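PDB 2IRY: multifunctional non-homologous end joining DNA repair protein LigD from Mycobacterium tuberculosis, which probably works with Ku to repair DNA double-strand breaks by non-homologous end joining, its polymerase domain, the part present here, adding nucleotides before the ends are sealed. Local coordinates for residues A[135-140]-A[182-187]. Residues are numbered along the deposited sequence; the frame is centred on the assembly and turned at random.
Sequences TRLVFD and LYTPLD. With MN (manganese (II) ion), chain C; DGT (2'-deoxyguanosine-5'-triphosphate), chain D.
Val138 lays CG2 on one face of the Tyr183 ring, 3.9 Å from the ring centroid and offset toward the rim, a CH-pi contact. CG2 lies opposite the backbone N of Val138 (chi1 68° for CG1), which turns this methyl to the tyrosine. Arg136 runs alongside the same ring, its guanidinium plane 80° from the ring plane and NE 3.8 Å from Tyr183 CD1. Its extended chain carries the charge to a salt bridge with Asp291, a suitable pairing for a buried arginine. At the edge of the Phe139 ring lies Leu182 O, which accepts the hydrogen bond from Phe139 N at 2.8 Å.

Leu137 CB meets Thr184 CG2 at a tight 3.4 Å; the threonine gives its methyl to the leucine and its hydroxyl to Val169 O. Leu186 crosses Leu137 at about a right angle, CD2 3.8 Å from Leu137 CG. Five backbone hydrogen bonds join the two antiparallel segments, and a water bridges Thr135 O and Leu186 O.

Where segment 135-140 ends and its strand runs on, Asp140 grips manganese with OD1 at 2.5 Å and OD2 at 2.7 Å beside the dGTP phosphates, consistent with the polymerase metal site. Apolar Leu137, Phe139 and Leu182 suit a buried, helix-covered face: Leu137 and Phe139 pack on helix 192-209 (Leu198, Val202), Phe139 and Leu182 on helix 149-164 (Leu163, Val159), while strand 171-174 flanks strand 180-186.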
loop_
_atom_site.group_PDB
_atom_site.type_symbol
_atom_site.label_atom_id
_atom_site.label_comp_id
_atom_site.label_asym_id
_atom_site.label_seq_id
_atom_site.Cartn_x
_atom_site.Cartn_y
_atom_site.Cartn_z
ATOM N N THR A 135 -9.574 5.151 -8.150
ATOM C CA THR A 135 -9.142 6.565 -8.103
ATOM C C THR A 135 -7.707 6.704 -8.622
ATOM O O THR A 135 -7.237 7.804 -8.973
ATOM C CB THR A 135 -9.176 7.152 -6.694
ATOM O OG1 THR A 135 -8.148 6.534 -5.912
ATOM C CG2 THR A 135 -10.566 6.976 -6.061
ATOM N N ARG A 136 -7.021 5.581 -8.671
ATOM C CA ARG A 136 -5.602 5.556 -9.067
ATOM C C ARG A 136 -5.256 4.184 -9.621
ATOM O O ARG A 136 -5.968 3.216 -9.353
ATOM C CB ARG A 136 -4.706 5.886 -7.855
ATOM C CG ARG A 136 -4.752 4.848 -6.702
ATOM C CD ARG A 136 -4.240 5.428 -5.400
ATOM N NE ARG A 136 -4.129 4.345 -4.415
ATOM C CZ ARG A 136 -4.192 4.475 -3.086
ATOM N NH1 ARG A 136 -4.351 5.673 -2.488
ATOM N NH2 ARG A 136 -4.084 3.365 -2.343
ATOM N N LEU A 137 -4.193 4.124 -10.428
ATOM C CA LEU A 137 -3.602 2.859 -10.874
ATOM C C LEU A 137 -2.421 2.530 -9.986
ATOM O O LEU A 137 -1.759 3.440 -9.481
ATOM C CB LEU A 137 -3.091 2.956 -12.322
ATOM C CG LEU A 137 -4.040 3.417 -13.426
ATOM C CD1 LEU A 137 -3.331 3.402 -14.778
ATOM C CD2 LEU A 137 -5.264 2.515 -13.453
ATOM N N VAL A 138 -2.182 1.238 -9.779
ATOM C CA VAL A 138 -0.930 0.754 -9.147
ATOM C C VAL A 138 -0.289 -0.304 -10.070
ATOM O O VAL A 138 -0.988 -1.152 -10.647
ATOM C CB VAL A 138 -1.125 0.165 -7.717
ATOM C CG1 VAL A 138 -1.913 -1.132 -7.756
ATOM C CG2 VAL A 138 0.219 -0.063 -7.048
ATOM N N PHE A 139 1.031 -0.197 -10.238
ATOM C CA PHE A 139 1.831 -1.224 -10.880
ATOM C C PHE A 139 2.780 -1.795 -9.837
ATOM O O PHE A 139 3.379 -1.047 -9.058
ATOM C CB PHE A 139 2.628 -0.629 -12.039
ATOM C CG PHE A 139 1.769 -0.110 -13.147
ATOM C CD1 PHE A 139 1.421 -0.946 -14.202
ATOM C CD2 PHE A 139 1.294 1.216 -13.133
ATOM C CE1 PHE A 139 0.588 -0.474 -15.268
ATOM C CE2 PHE A 139 0.460 1.688 -14.180
ATOM C CZ PHE A 139 0.119 0.841 -15.245
ATOM N N ASP A 140 2.900 -3.117 -9.801
ATOM C CA ASP A 140 3.845 -3.739 -8.913
ATOM C C ASP A 140 4.991 -4.247 -9.777
ATOM O O ASP A 140 4.803 -5.139 -10.599
ATOM C CB ASP A 140 3.162 -4.850 -8.132
ATOM C CG ASP A 140 4.094 -5.596 -7.237
ATOM O OD1 ASP A 140 5.287 -5.240 -7.100
ATOM O OD2 ASP A 140 3.612 -6.585 -6.656
ATOM N N LEU A 182 4.344 1.583 -8.292
ATOM C CA LEU A 182 4.118 2.860 -8.973
ATOM C C LEU A 182 2.630 3.182 -8.943
ATOM O O LEU A 182 1.800 2.335 -9.347
ATOM C CB LEU A 182 4.592 2.827 -10.442
ATOM C CG LEU A 182 6.032 2.388 -10.722
ATOM C CD1 LEU A 182 6.333 2.413 -12.219
ATOM C CD2 LEU A 182 7.057 3.296 -9.975
ATOM N N TYR A 183 2.304 4.377 -8.452
ATOM C CA TYR A 183 0.925 4.852 -8.363
ATOM C C TYR A 183 0.711 6.037 -9.302
ATOM O O TYR A 183 1.580 6.900 -9.424
ATOM C CB TYR A 183 0.624 5.339 -6.942
ATOM C CG TYR A 183 0.522 4.244 -5.902
ATOM C CD1 TYR A 183 -0.684 3.546 -5.694
ATOM C CD2 TYR A 183 1.633 3.919 -5.099
ATOM C CE1 TYR A 183 -0.766 2.540 -4.722
ATOM C CE2 TYR A 183 1.557 2.919 -4.111
ATOM C CZ TYR A 183 0.358 2.234 -3.932
ATOM O OH TYR A 183 0.283 1.235 -2.979
ATOM N N THR A 184 -0.458 6.100 -9.915
ATOM C CA THR A 184 -0.805 7.251 -10.747
ATOM C C THR A 184 -2.280 7.600 -10.529
ATOM O O THR A 184 -3.138 6.736 -10.675
ATOM C CB THR A 184 -0.503 6.995 -12.237
ATOM O OG1 THR A 184 -1.047 8.063 -13.028
ATOM C CG2 THR A 184 -1.083 5.717 -12.702
ATOM N N PRO A 185 -2.560 8.854 -10.134
ATOM C CA PRO A 185 -3.948 9.249 -9.939
ATOM C C PRO A 185 -4.652 9.436 -11.276
ATOM O O PRO A 185 -4.085 10.005 -12.225
ATOM C CB PRO A 185 -3.836 10.574 -9.169
ATOM C CG PRO A 185 -2.507 11.119 -9.557
ATOM C CD PRO A 185 -1.620 9.934 -9.779
ATOM N N LEU A 186 -5.872 8.926 -11.359
ATOM C CA LEU A 186 -6.675 9.050 -12.574
ATOM C C LEU A 186 -7.351 10.422 -12.692
ATOM O O LEU A 186 -7.928 10.928 -11.724
ATOM C CB LEU A 186 -7.718 7.927 -12.627
ATOM C CG LEU A 186 -7.153 6.503 -12.776
ATOM C CD1 LEU A 186 -8.205 5.438 -12.463
ATOM C CD2 LEU A 186 -6.515 6.262 -14.158
ATOM N N ASP A 187 -7.266 11.017 -13.883
ATOM C CA ASP A 187 -7.997 12.263 -14.199
ATOM C C ASP A 187 -9.507 12.063 -14.099
ATOM O O ASP A 187 -10.222 12.918 -13.560
ATOM C CB ASP A 187 -7.613 12.792 -15.590
ATOM C CG ASP A 187 -6.351 13.638 -15.569
ATOM O OD1 ASP A 187 -5.644 13.635 -14.538
ATOM O OD2 ASP A 187 -6.086 14.324 -16.580
HETATM MN MN MN C . 6.078 -7.281 -5.941
HETATM P PG DGT D . 7.636 -7.330 -3.169
HETATM O O1G DGT D . 8.738 -8.052 -2.439
HETATM O O2G DGT D . 7.117 -8.125 -4.349
HETATM O O3G DGT D . 7.972 -5.884 -3.470
HETATM O O3B DGT D . 6.423 -7.222 -2.089
HETATM P PB DGT D . 4.903 -6.734 -2.400
HETATM O O1B DGT D . 4.433 -5.863 -1.263
HETATM O O2B DGT D . 4.757 -6.191 -3.802
HETATM O O3A DGT D . 4.070 -8.129 -2.355
HETATM P PA DGT D . 3.913 -9.004 -1.002
HETATM O O1A DGT D . 3.385 -10.377 -1.350
HETATM O O2A DGT D . 5.221 -8.940 -0.243
HETATM O "O5'" DGT D . 2.746 -8.191 -0.209
HETATM C "C5'" DGT D . 1.404 -8.083 -0.722
HETATM C "C4'" DGT D . 0.996 -9.283 -1.581
HETATM O "O4'" DGT D . 0.209 -10.212 -0.830
HETATM C "C3'" DGT D . 0.204 -8.925 -2.824
HETATM O "O3'" DGT D . 1.077 -8.888 -3.953
HETATM C "C2'" DGT D . -0.817 -10.039 -2.975
HETATM C "C1'" DGT D . -0.845 -10.749 -1.624
HETATM N N9 DGT D . -2.108 -10.487 -0.896
HETATM C C8 DGT D . -2.739 -9.301 -0.830
HETATM N N7 DGT D . -3.868 -9.365 -0.086
HETATM C C5 DGT D . -3.969 -10.632 0.344
HETATM C C6 DGT D . -4.928 -11.383 1.185
HETATM O O6 DGT D . -5.920 -10.796 1.653
HETATM N N1 DGT D . -4.696 -12.686 1.417
HETATM C C2 DGT D . -3.616 -13.321 0.902
HETATM N N2 DGT D . -3.442 -14.634 1.182
HETATM N N3 DGT D . -2.685 -12.694 0.126
HETATM C C4 DGT D . -2.809 -11.374 -0.183
HETATM O O HOH W 1 -8.784 9.987 -9.307
HETATM O O HOH W 2 -2.381 0.484 -2.164
HETATM O O HOH W 3 4.355 -8.483 -5.304
HETATM O O HOH W 4 7.298 -5.176 -5.652
#